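Local coordinates for protein diaminobutyrate-pyruvate transaminase and L-2,4-diaminobutyrate decarboxylase (Vibrio parahaemolyticus, PDB 2QMA) that probably binds pyridoxal 5'-phosphate and, through this C-terminal domain of a longer two-domain protein, probably acts as a carbon-carbon lyase on L-2,4-diaminobutyrate, at residues Ala105-Pro110 and Thr471-Cys476; Ala117-Ile122 and Ala377-Met382; Ser136-Val141 and Lys373-Leu378; Gly161-Gly166 and Ile331-Leu336; Gly295-Ala300 and His324-Gln329. All coordinates share one frame; numbering follows the deposited sequence.

Contact 1 (Ala105-Pro110 and Thr471-Cys476); sequences AHLHTP and TILNPC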
# COMPACT_ATOMS: atom_id res chain seq x y z
N ALA A 105 -20.07 9.00 7.48
CA ALA A 105 -20.57 7.64 7.39
C ALA A 105 -19.62 6.58 8.00
O ALA A 105 -20.05 5.73 8.78
CB ALA A 105 -20.83 7.27 5.94
N HIS A 106 -18.35 6.65 7.60
CA HIS A 106 -17.40 5.52 7.70
C HIS A 106 -16.11 5.92 8.38
O HIS A 106 -15.89 7.11 8.69
CB HIS A 106 -17.03 5.03 6.28
CG HIS A 106 -18.21 4.77 5.40
ND1 HIS A 106 -19.20 3.87 5.73
CD2 HIS A 106 -18.55 5.25 4.18
CE1 HIS A 106 -20.11 3.83 4.77
NE2 HIS A 106 -19.74 4.67 3.83
N LEU A 107 -15.22 4.94 8.57
CA LEU A 107 -13.90 5.24 9.11
C LEU A 107 -13.01 5.76 7.99
O LEU A 107 -12.03 5.13 7.59
CB LEU A 107 -13.31 4.00 9.80
CG LEU A 107 -14.03 3.65 11.11
CD1 LEU A 107 -13.61 2.26 11.63
CD2 LEU A 107 -13.77 4.69 12.23
N HIS A 108 -13.39 6.93 7.49
CA HIS A 108 -12.80 7.57 6.34
C HIS A 108 -12.52 9.00 6.80
O HIS A 108 -13.43 9.81 6.92
CB HIS A 108 -13.77 7.55 5.16
CG HIS A 108 -13.24 8.21 3.92
ND1 HIS A 108 -14.06 8.75 2.96
CD2 HIS A 108 -11.97 8.42 3.50
CE1 HIS A 108 -13.32 9.25 1.98
NE2 HIS A 108 -12.05 9.06 2.29
N THR A 109 -11.24 9.28 7.06
CA THR A 109 -10.82 10.39 7.88
C THR A 109 -10.51 11.68 7.11
O THR A 109 -9.91 11.64 6.00
CB THR A 109 -9.61 9.93 8.81
OG1 THR A 109 -9.60 10.68 10.02
CG2 THR A 109 -8.26 9.99 8.11
N PRO A 110 -10.95 12.83 7.66
CA PRO A 110 -10.48 14.08 7.07
C PRO A 110 -8.98 14.23 7.43
O PRO A 110 -8.59 14.07 8.61
CB PRO A 110 -11.38 15.15 7.72
CG PRO A 110 -11.76 14.56 9.09
CD PRO A 110 -11.83 13.04 8.83
N THR A 471 -20.38 8.05 11.82
CA THR A 471 -19.04 7.84 12.34
C THR A 471 -18.39 9.21 12.53
O THR A 471 -17.93 9.85 11.56
CB THR A 471 -18.23 6.93 11.40
OG1 THR A 471 -18.95 5.69 11.28
CG2 THR A 471 -16.84 6.62 12.00
N ILE A 472 -18.45 9.70 13.76
CA ILE A 472 -17.94 11.04 14.04
C ILE A 472 -16.41 11.06 14.16
O ILE A 472 -15.82 10.45 15.07
CB ILE A 472 -18.57 11.66 15.31
CG1 ILE A 472 -20.10 11.53 15.29
CG2 ILE A 472 -18.11 13.15 15.45
CD1 ILE A 472 -20.79 11.67 16.69
N LEU A 473 -15.76 11.73 13.23
CA LEU A 473 -14.30 11.77 13.25
C LEU A 473 -13.77 13.17 13.33
O LEU A 473 -12.82 13.43 14.05
CB LEU A 473 -13.67 11.07 12.04
CG LEU A 473 -13.81 9.55 11.86
CD1 LEU A 473 -13.04 9.07 10.61
CD2 LEU A 473 -13.39 8.76 13.13
N ASN A 474 -14.37 14.07 12.56
CA ASN A 474 -13.91 15.45 12.52
C ASN A 474 -14.08 16.07 13.93
O ASN A 474 -15.20 16.07 14.47
CB ASN A 474 -14.71 16.21 11.47
CG ASN A 474 -14.21 17.62 11.25
OD1 ASN A 474 -13.55 18.23 12.11
ND2 ASN A 474 -14.52 18.17 10.08
N PRO A 475 -12.97 16.53 14.55
CA PRO A 475 -13.06 17.06 15.92
C PRO A 475 -13.54 18.51 15.97
O PRO A 475 -13.60 19.12 17.05
CB PRO A 475 -11.63 16.88 16.45
CG PRO A 475 -10.75 17.10 15.21
CD PRO A 475 -11.59 16.61 14.03
N CYS A 476 -13.93 19.05 14.80
CA CYS A 476 -14.22 20.50 14.67
C CYS A 476 -15.70 20.81 14.45
O CYS A 476 -16.06 21.95 14.15
CB CYS A 476 -13.38 21.07 13.50
SG CYS A 476 -11.61 21.10 13.84
O HOH W 1 -17.17 9.56 9.02
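The loop ahead of helix 113-125 meets the end of strand 465-471 and the turn after it beside the lysine predicted to carry the cofactor, with the side chains of Leu107 and Thr471 touching across the gap. Thr471 uses both branches. Its OG1 donates to Ala105 O at 2.7 Å, coming from above the carbonyl plane; chi1 of -58° sets OG1 beside the backbone N and puts the methyl CG2 anti to it, 3.6 Å from Leu107 CD2. Leu473 spreads its two methyls: CD1 lies 3.8 Å from Thr109 CA, and the Leu473 and Leu107 side chains cross at about a right angle, their CD2 atoms 4.2 Å apart. Farther on, Pro110 CG leans on Asn474 CB at 4.1 Å. A water sits 2.8 Å from His106 O and 2.7 Å from Thr471 O. Thr109 OG1 is bonded to Lys325 O, and His106 NE2 to Asp133 of the second subunit. Asn474 OD1 accepts from Cys476 N in an Asx turn. Polar grip is thus concentrated on the backbone carbonyls near Thr471, whereas leucine and proline carbons fill the rest, so the two loops are joined by one direct bond and a largely apolar seam.

Contact 2 (Ala117-Ile122 and Ala377-Met382); sequences AAEAMI and ALKVFM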
# COMPACT_ATOMS: atom_id res chain seq x y z
N ALA A 117 1.10 17.69 4.16
CA ALA A 117 2.43 18.26 3.87
C ALA A 117 3.41 17.10 3.70
O ALA A 117 4.19 17.11 2.76
CB ALA A 117 2.91 19.17 5.00
N ALA A 118 3.36 16.11 4.61
CA ALA A 118 4.26 14.95 4.53
C ALA A 118 4.16 14.24 3.16
O ALA A 118 5.18 13.83 2.59
CB ALA A 118 3.99 13.95 5.69
N GLU A 119 2.95 14.12 2.61
CA GLU A 119 2.79 13.43 1.33
C GLU A 119 3.56 14.13 0.23
O GLU A 119 4.06 13.47 -0.67
CB GLU A 119 1.32 13.38 0.90
CG GLU A 119 0.48 12.45 1.77
CD GLU A 119 0.61 10.97 1.42
OE1 GLU A 119 1.65 10.59 0.86
OE2 GLU A 119 -0.30 10.18 1.74
N ALA A 120 3.60 15.47 0.28
CA ALA A 120 4.37 16.27 -0.70
C ALA A 120 5.84 15.90 -0.72
O ALA A 120 6.45 15.74 -1.80
CB ALA A 120 4.15 17.80 -0.47
N MSE A 121 6.41 15.74 0.48
CA MSE A 121 7.81 15.32 0.62
C MSE A 121 8.01 13.84 0.26
O MSE A 121 8.98 13.49 -0.41
CB MSE A 121 8.32 15.63 2.02
CG MSE A 121 8.30 17.12 2.33
SE MSE A 121 8.70 17.54 4.19
CE MSE A 121 10.60 17.07 4.15
N ILE A 122 7.08 12.97 0.66
CA ILE A 122 7.16 11.56 0.29
C ILE A 122 7.22 11.46 -1.24
O ILE A 122 8.03 10.74 -1.79
CB ILE A 122 5.91 10.73 0.83
CG1 ILE A 122 5.87 10.76 2.39
CG2 ILE A 122 5.95 9.28 0.32
CD1 ILE A 122 4.56 10.31 3.07
N ALA A 377 5.55 6.51 7.08
CA ALA A 377 5.87 6.77 8.49
C ALA A 377 6.19 8.26 8.66
O ALA A 377 6.14 8.79 9.78
CB ALA A 377 7.02 5.91 8.94
N LEU A 378 6.49 8.93 7.54
CA LEU A 378 6.86 10.38 7.60
C LEU A 378 5.67 11.16 8.11
O LEU A 378 5.82 12.07 8.92
CB LEU A 378 7.40 10.94 6.27
CG LEU A 378 7.81 12.45 6.29
CD1 LEU A 378 9.03 12.71 7.17
CD2 LEU A 378 8.07 13.06 4.86
N LYS A 379 4.46 10.75 7.70
CA LYS A 379 3.23 11.37 8.13
C LYS A 379 3.15 11.40 9.67
O LYS A 379 2.92 12.47 10.23
CB LYS A 379 2.01 10.62 7.59
CG LYS A 379 1.96 10.52 6.07
CD LYS A 379 0.95 9.42 5.67
CE LYS A 379 1.11 9.05 4.26
NZ LYS A 379 -0.05 8.24 3.79
N VAL A 380 3.33 10.25 10.33
CA VAL A 380 3.21 10.20 11.79
C VAL A 380 4.39 10.99 12.41
O VAL A 380 4.21 11.69 13.42
CB VAL A 380 3.19 8.76 12.33
CG1 VAL A 380 2.97 8.76 13.85
CG2 VAL A 380 2.12 7.89 11.63
N PHE A 381 5.58 10.86 11.83
CA PHE A 381 6.78 11.52 12.36
C PHE A 381 6.53 13.03 12.39
O PHE A 381 6.78 13.68 13.41
CB PHE A 381 8.01 11.12 11.51
CG PHE A 381 9.31 11.75 11.94
CD1 PHE A 381 10.00 11.27 13.04
CD2 PHE A 381 9.90 12.75 11.17
CE1 PHE A 381 11.24 11.80 13.39
CE2 PHE A 381 11.13 13.29 11.53
CZ PHE A 381 11.80 12.80 12.63
N MSE A 382 5.99 13.57 11.30
CA MSE A 382 5.67 15.02 11.23
C MSE A 382 4.48 15.41 12.10
O MSE A 382 4.54 16.41 12.83
CB MSE A 382 5.47 15.48 9.78
CG MSE A 382 6.72 15.23 8.95
SE MSE A 382 6.77 16.03 7.20
CE MSE A 382 6.19 17.83 7.69
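Lys379 and Glu119 reach each other through opposite chain shapes: the lysine is extended beyond CG, whereas the glutamate folds back at chi2 (-80°). Lys379 NZ thereby donates to Glu119 OE2 at 2.8 Å in a salt bridge, arriving from above the carboxylate plane, about 51° out of it. Neither charge depends on this pair alone. Glu119 also binds Thr330 OG1 and Arg374 of its own chain and Arg374 of the second subunit, while Lys379 NZ is held by Ser332 O, Thr330 O and Asp376. Such a buried cluster of opposite charges would probably keep both groups ionised.

Below the bridge the interface is apolar. Ala118 CB sits 3.6 Å from Lys379 CA and 3.8 Å from the selenium of Met382, a small side chain that lets the backbones approach closely. Leu378 CD2 lies 3.8 Å from Met121 CB and 4.0 Å from Ile122 CG1, and the Ile122 and Leu378 side chains slide past each other in opposite directions.

The axes of the short segments come within 8.7 Å, with their N-to-C directions 137° apart. This is a buried helix pair, an alanine at its closest backbone approach and an ion pair along one flank, joining helix 113-125 to helix 377-386 next to the dimer interface.

Contact 3 (Ser136-Val141 and Lys373-Leu378); sequences SSATYV and KRFDAL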
# COMPACT_ATOMS: atom_id res chain seq x y z
N SER A 136 17.38 6.16 3.04
CA SER A 136 18.48 6.22 3.97
C SER A 136 18.03 6.85 5.28
O SER A 136 18.05 6.19 6.33
CB SER A 136 19.65 6.97 3.32
OG SER A 136 19.16 8.13 2.73
N SER A 137 17.59 8.11 5.22
CA SER A 137 17.01 8.78 6.40
C SER A 137 15.63 8.18 6.74
O SER A 137 15.25 8.11 7.92
CB SER A 137 16.91 10.28 6.18
OG SER A 137 16.09 10.58 5.06
N ALA A 138 14.92 7.71 5.72
CA ALA A 138 13.55 7.22 5.86
C ALA A 138 13.52 5.95 6.72
O ALA A 138 12.69 5.82 7.60
CB ALA A 138 12.93 6.97 4.53
N THR A 139 14.50 5.07 6.52
CA THR A 139 14.55 3.83 7.32
C THR A 139 14.58 4.16 8.80
O THR A 139 13.87 3.54 9.59
CB THR A 139 15.74 2.98 6.93
OG1 THR A 139 15.49 2.45 5.61
CG2 THR A 139 15.92 1.84 7.92
N TYR A 140 15.39 5.15 9.17
CA TYR A 140 15.54 5.49 10.57
C TYR A 140 14.29 6.21 11.09
O TYR A 140 13.90 6.00 12.23
CB TYR A 140 16.78 6.34 10.77
CG TYR A 140 18.08 5.67 10.44
CD1 TYR A 140 18.40 4.40 10.93
CD2 TYR A 140 19.03 6.33 9.66
CE1 TYR A 140 19.63 3.82 10.63
CE2 TYR A 140 20.26 5.76 9.38
CZ TYR A 140 20.55 4.52 9.84
OH TYR A 140 21.77 3.97 9.54
N VAL A 141 13.67 7.05 10.24
CA VAL A 141 12.39 7.71 10.59
C VAL A 141 11.34 6.65 10.93
O VAL A 141 10.74 6.73 12.00
CB VAL A 141 11.88 8.65 9.48
CG1 VAL A 141 10.42 9.11 9.72
CG2 VAL A 141 12.85 9.91 9.34
N LYS A 373 7.99 -0.38 -0.79
CA LYS A 373 6.95 0.23 0.04
C LYS A 373 7.25 1.71 0.31
O LYS A 373 8.41 2.14 0.27
CB LYS A 373 6.43 -0.62 1.21
CG LYS A 373 7.12 -0.54 2.62
CD LYS A 373 6.14 -0.87 3.71
CE LYS A 373 6.42 -0.04 5.02
NZ LYS A 373 7.60 -0.49 5.82
N ARG A 374 6.17 2.47 0.46
CA ARG A 374 6.29 3.92 0.51
C ARG A 374 6.54 4.42 1.94
O ARG A 374 6.30 3.73 2.94
CB ARG A 374 5.15 4.66 -0.24
CG ARG A 374 3.96 4.99 0.53
CD ARG A 374 2.71 5.30 -0.29
NE ARG A 374 2.79 6.51 -1.12
CZ ARG A 374 2.55 7.76 -0.68
NH1 ARG A 374 2.65 8.79 -1.53
NH2 ARG A 374 2.20 7.98 0.58
N PHE A 375 7.06 5.64 1.99
CA PHE A 375 7.53 6.27 3.23
C PHE A 375 6.33 6.87 4.01
O PHE A 375 6.34 8.05 4.38
CB PHE A 375 8.61 7.32 2.82
CG PHE A 375 9.32 8.01 3.99
CD1 PHE A 375 9.23 7.53 5.30
CD2 PHE A 375 10.12 9.12 3.73
CE1 PHE A 375 9.91 8.18 6.35
CE2 PHE A 375 10.81 9.78 4.79
CZ PHE A 375 10.69 9.29 6.09
N ASP A 376 5.32 6.06 4.29
CA ASP A 376 4.17 6.56 5.05
C ASP A 376 4.48 7.04 6.51
O ASP A 376 3.74 7.85 7.10
CB ASP A 376 3.05 5.50 5.08
CG ASP A 376 2.43 5.27 3.71
OD1 ASP A 376 2.19 6.28 3.04
OD2 ASP A 376 2.22 4.08 3.31
N ALA A 377 5.55 6.51 7.08
CA ALA A 377 5.87 6.77 8.49
C ALA A 377 6.19 8.26 8.66
O ALA A 377 6.14 8.79 9.78
CB ALA A 377 7.02 5.91 8.94
N LEU A 378 6.49 8.93 7.54
CA LEU A 378 6.86 10.38 7.60
C LEU A 378 5.67 11.16 8.11
O LEU A 378 5.82 12.07 8.92
CB LEU A 378 7.40 10.94 6.27
CG LEU A 378 7.81 12.45 6.29
CD1 LEU A 378 9.03 12.71 7.17
CD2 LEU A 378 8.07 13.06 4.86
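Phe375 and Ala138 form the dense part of this contact, a methyl set squarely on a phenyl ring. Ala138 CB stands 3.4 Å from the centroid of the Phe375 ring, only 7° off its normal, a CH-pi contact over the face. The opposite face is covered by Leu378 CB from the same segment, so the ring is clamped between an alanine methyl and a leucine methylene. Val141 comes to the rim instead: its CG1 lies in the ring plane, 3.5 Å from Phe375 CE1, and the two side chains cross at about a right angle. With CG anti to the backbone N (chi1 -175°), Phe375 reaches from the loop to the side of the helix. Its backbone is the centre of an inverse gamma turn.

Beyond the ring the contact thins. Val141 CG1 is 4.3 Å from both Ala377 O and Leu378 CA. The polar side chains of the loop turn to other partners. Arg374 NH2 makes an in-plane bond of 3.0 Å to Asp376 OD1 within the loop, while Lys373 NZ pairs with Glu142. On the helix, the partly exposed Thr139 and Tyr140 mark the solvent side, whereas Val91 of the second subunit packs on both Val141 and Phe375.

The arrangement is a phenylalanine ring packed between a helix methyl and a leucine methylene, by which the loop leading to helix 377-386 packs on helix 136-152 at the dimer interface.

Contact 4 (Gly161-Gly166 and Ile331-Leu336); sequences GIFTSG and ISCGAL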
# COMPACT_ATOMS: atom_id res chain seq x y z
N GLY A 161 7.93 -3.39 15.30
CA GLY A 161 6.80 -3.23 14.44
C GLY A 161 7.28 -2.91 13.04
O GLY A 161 8.49 -2.76 12.81
N ILE A 162 6.34 -2.81 12.11
CA ILE A 162 6.63 -2.30 10.78
C ILE A 162 5.38 -1.67 10.23
O ILE A 162 4.26 -2.13 10.50
CB ILE A 162 6.90 -3.37 9.71
CG1 ILE A 162 6.69 -4.77 10.22
CG2 ILE A 162 8.10 -2.95 8.71
CD1 ILE A 162 5.21 -5.02 10.17
N PHE A 163 5.58 -0.71 9.34
CA PHE A 163 4.45 -0.05 8.74
C PHE A 163 3.90 -0.90 7.62
O PHE A 163 4.66 -1.57 6.93
CB PHE A 163 4.85 1.33 8.21
CG PHE A 163 4.67 2.43 9.22
CD1 PHE A 163 5.47 2.50 10.36
CD2 PHE A 163 3.65 3.39 9.02
CE1 PHE A 163 5.29 3.55 11.29
CE2 PHE A 163 3.46 4.46 9.93
CZ PHE A 163 4.27 4.53 11.07
N THR A 164 2.59 -0.90 7.49
CA THR A 164 1.87 -1.71 6.52
C THR A 164 0.93 -0.77 5.71
O THR A 164 0.80 0.42 6.01
CB THR A 164 0.99 -2.77 7.21
OG1 THR A 164 -0.05 -2.09 7.93
CG2 THR A 164 1.81 -3.66 8.15
N SER A 165 0.25 -1.32 4.71
CA SER A 165 -0.77 -0.55 3.98
C SER A 165 -2.06 -0.23 4.76
O SER A 165 -2.89 0.58 4.30
CB SER A 165 -1.13 -1.29 2.72
OG SER A 165 -1.79 -2.47 3.09
N GLY A 166 -2.26 -0.84 5.92
CA GLY A 166 -3.39 -0.47 6.76
C GLY A 166 -3.93 -1.69 7.47
O GLY A 166 -3.28 -2.73 7.47
N ILE A 331 -4.51 8.03 3.73
CA ILE A 331 -4.31 6.64 3.27
C ILE A 331 -3.07 6.53 2.38
O ILE A 331 -2.88 7.41 1.55
CB ILE A 331 -5.56 6.14 2.51
CG1 ILE A 331 -6.78 6.15 3.44
CG2 ILE A 331 -5.32 4.74 1.87
CD1 ILE A 331 -8.08 6.44 2.66
N SER A 332 -2.18 5.53 2.52
CA SER A 332 -2.13 4.49 3.57
C SER A 332 -1.24 4.91 4.72
O SER A 332 -0.25 5.66 4.55
CB SER A 332 -1.51 3.21 2.99
OG SER A 332 -0.38 3.57 2.17
N CYS A 333 -1.57 4.42 5.91
CA CYS A 333 -0.70 4.68 7.05
C CYS A 333 -1.21 3.73 8.12
O CYS A 333 -2.20 4.03 8.79
CB CYS A 333 -0.80 6.14 7.50
SG CYS A 333 0.54 6.71 8.58
N GLY A 334 -0.57 2.57 8.24
CA GLY A 334 -0.92 1.63 9.34
C GLY A 334 0.34 0.93 9.81
O GLY A 334 1.38 1.05 9.18
N ALA A 335 0.28 0.21 10.91
CA ALA A 335 1.47 -0.59 11.34
C ALA A 335 0.98 -1.82 12.05
O ALA A 335 -0.15 -1.86 12.52
CB ALA A 335 2.34 0.19 12.28
N LEU A 336 1.86 -2.78 12.16
CA LEU A 336 1.64 -3.93 12.98
C LEU A 336 2.73 -3.96 14.01
O LEU A 336 3.93 -4.00 13.66
CB LEU A 336 1.73 -5.18 12.14
CG LEU A 336 1.46 -6.43 13.01
CD1 LEU A 336 -0.08 -6.63 13.21
CD2 LEU A 336 2.14 -7.62 12.41
O HOH W 2 1.65 2.82 6.04
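Strand 161-164 pairs with strand 334-336 in antiparallel fashion, Ile162 and Leu336 exchanging two backbone bonds: Ile162 N to Leu336 O at 3.1 Å and Leu336 N to Ile162 O at 3.0 Å. The next bond, Thr164 N to Gly334 O, is short at 2.9 Å. Its return bond, Gly334 N to Thr164 O, is weak, and a water sits between these two atoms, its approach to Thr164 O suspiciously short. Between these pairs Phe163 and Ala335 form a non-hydrogen-bonded pair with CA atoms 4.0 Å apart.

On the face with Phe163, Ala335 CB lies over its ring and Cys333 SG reaches the ring edge, 3.9 Å from Phe163 CE2, in a sulfur-aromatic contact. On the other face the side chains of Ile162 and Leu336 run side by side, Ile162 CD1 to Leu336 CB 4.0 Å. Gly334 has Gly166 CA just 4.1 Å from its own CA; the two glycines bring the chains this close.

Further out, Thr164 OG1 accepts from Gly166 N in an ST turn that leads into helix 167-187, and it also bonds Ser170. The ring of Phe323 meets that of Phe163, while Asp376 holds Ser332 OG. The pair forms the antiparallel edge of the seven-stranded mixed sheet, as in the large domain of PLP-dependent decarboxylases, with Gly166 at the N-cap position of helix 167-187 near Lys325.

Contact 5 (Gly295-Ala300 and His324-Gln329); sequences GAYGGA and HKLFYQ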
# COMPACT_ATOMS: atom_id res chain seq x y z
N GLY A 295 -6.79 -2.97 16.56
CA GLY A 295 -7.12 -1.63 17.03
C GLY A 295 -7.20 -0.61 15.94
O GLY A 295 -6.91 0.55 16.20
N ALA A 296 -7.61 -1.04 14.74
CA ALA A 296 -7.66 -0.17 13.57
C ALA A 296 -8.46 1.10 13.89
O ALA A 296 -7.97 2.20 13.62
CB ALA A 296 -8.18 -0.92 12.31
N TYR A 297 -9.61 0.95 14.54
CA TYR A 297 -10.42 2.06 15.01
C TYR A 297 -9.97 2.67 16.37
O TYR A 297 -9.44 3.79 16.41
CB TYR A 297 -11.89 1.63 15.00
CG TYR A 297 -12.94 2.68 15.40
CD1 TYR A 297 -12.61 4.05 15.58
CD2 TYR A 297 -14.29 2.30 15.54
CE1 TYR A 297 -13.62 5.00 15.94
CE2 TYR A 297 -15.28 3.23 15.89
CZ TYR A 297 -14.94 4.56 16.10
OH TYR A 297 -15.97 5.41 16.43
N GLY A 298 -10.14 1.93 17.46
CA GLY A 298 -9.99 2.48 18.81
C GLY A 298 -8.58 2.45 19.39
O GLY A 298 -8.35 2.89 20.53
N GLY A 299 -7.63 1.96 18.61
CA GLY A 299 -6.22 1.99 19.02
C GLY A 299 -5.79 3.41 19.35
O GLY A 299 -4.98 3.59 20.25
N ALA A 300 -6.39 4.40 18.67
CA ALA A 300 -6.06 5.84 18.90
C ALA A 300 -6.31 6.29 20.34
O ALA A 300 -5.67 7.24 20.83
CB ALA A 300 -6.80 6.76 17.88
N HIS A 324 -4.64 6.04 9.43
CA HIS A 324 -5.50 6.70 8.50
C HIS A 324 -6.95 6.59 8.89
O HIS A 324 -7.83 6.88 8.11
CB HIS A 324 -5.25 6.28 7.03
CG HIS A 324 -5.37 4.81 6.79
ND1 HIS A 324 -6.56 4.11 6.93
CD2 HIS A 324 -4.47 3.91 6.33
CE1 HIS A 324 -6.37 2.85 6.59
NE2 HIS A 324 -5.11 2.70 6.24
N LYS A 325 -7.20 6.14 10.12
CA LYS A 325 -8.52 6.27 10.70
C LYS A 325 -8.49 7.45 11.72
O LYS A 325 -8.42 8.64 11.32
CB LYS A 325 -9.03 4.93 11.28
CG LYS A 325 -9.42 3.91 10.19
CD LYS A 325 -9.72 2.54 10.77
CE LYS A 325 -10.46 1.64 9.82
NZ LYS A 325 -9.73 1.04 8.67
N LEU A 326 -8.49 7.15 13.01
CA LEU A 326 -8.69 8.18 14.00
C LEU A 326 -7.44 9.02 14.27
O LEU A 326 -7.51 10.06 14.95
CB LEU A 326 -9.20 7.52 15.28
CG LEU A 326 -10.06 8.19 16.33
CD1 LEU A 326 -11.19 9.07 15.79
CD2 LEU A 326 -10.54 7.10 17.35
N PHE A 327 -6.29 8.61 13.74
CA PHE A 327 -5.09 9.48 13.81
C PHE A 327 -5.02 10.54 12.68
O PHE A 327 -4.08 11.34 12.60
CB PHE A 327 -3.81 8.66 13.73
CG PHE A 327 -3.49 7.82 14.97
CD1 PHE A 327 -2.54 8.25 15.91
CD2 PHE A 327 -4.05 6.54 15.11
CE1 PHE A 327 -2.19 7.43 17.01
CE2 PHE A 327 -3.73 5.74 16.19
CZ PHE A 327 -2.78 6.18 17.14
N TYR A 328 -6.02 10.51 11.79
CA TYR A 328 -6.17 11.52 10.71
C TYR A 328 -5.09 11.57 9.63
O TYR A 328 -5.00 12.55 8.88
CB TYR A 328 -6.29 12.90 11.34
CG TYR A 328 -7.35 12.98 12.40
CD1 TYR A 328 -8.71 12.86 12.07
CD2 TYR A 328 -7.01 13.28 13.73
CE1 TYR A 328 -9.71 12.99 13.04
CE2 TYR A 328 -8.02 13.42 14.73
CZ TYR A 328 -9.36 13.25 14.36
OH TYR A 328 -10.35 13.36 15.30
N GLN A 329 -4.27 10.52 9.54
CA GLN A 329 -3.26 10.45 8.49
C GLN A 329 -3.92 10.11 7.14
O GLN A 329 -4.94 9.42 7.11
CB GLN A 329 -2.17 9.41 8.87
CG GLN A 329 -1.56 9.70 10.27
CD GLN A 329 -1.05 11.15 10.40
OE1 GLN A 329 0.01 11.49 9.87
NE2 GLN A 329 -1.82 12.00 11.08
O HOH W 3 -7.59 4.74 14.43
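The Phe327 ring carries Ala300 CB over one face, 4.1 Å from its centroid and 29° off the normal, a CH-pi contact displaced toward CE2. Phe323 meets the same ring edge-to-face. The second ring of the contact, Tyr297, is approached obliquely by Leu326 CD2, 4.0 Å from its CE1, and Tyr297 OH is bonded to Ser425. Leu326 O lies over the rim of one face of the Tyr328 ring, within the same segment.

Ala300 CB touches both Phe327 and Leu326, meeting Leu326 CB at 3.6 Å. For Leu326, chi1 of -153° carries CG toward the other loop, where CD2 lies 3.6 Å from Tyr297 O. Lys325 lies along the other end of the contact: its CD passes 3.4 Å from Ala296 O, and a bend at chi4 (74°) turns NZ to Asp322, its salt-bridge partner. Lys325 is the predicted pyridoxal phosphate attachment site, though no cofactor is attached here. A water accepts from Leu326 N at 2.9 Å and lies close to Ala296 O and Tyr297 O, linking the two loops where they make no direct polar bond. The type I turn from Lys325 to Tyr328 is closed by Tyr328 N to Lys325 O at 3.1 Å, and Gln329 NE2 holds Phe327 O.

Both loops follow neighbouring parallel strands of the mixed sheet, 290-295 and 318-322; Tyr396 and Leu399 of helix 389-411 pack against Ala300 and Leu326, and Phe327 rests on Val321.

In the fold
From the N terminus, the loop 105-110 comes first, and contact 1 closes the longest loop, tying it to the chain after strand 465-471; the other four contacts nest inside. Helices 113-125 and 136-152 then both meet the region 373-382, so contacts 2 and 3 end on the same stretch, share Ala377 and Leu378, and bring both helices to the start of helix 377-386. Nested within them, contact 4 pairs strands 160-164 and 334-338, and contact 5 is innermost, joining the loops after strands 290-295 and 318-322. Contact 5 meets contact 1 where Lys325 bonds Thr109 and Tyr328 bonds Leu473, so the turn with the predicted cofactor lysine touches both the early loop and the C-terminal chain.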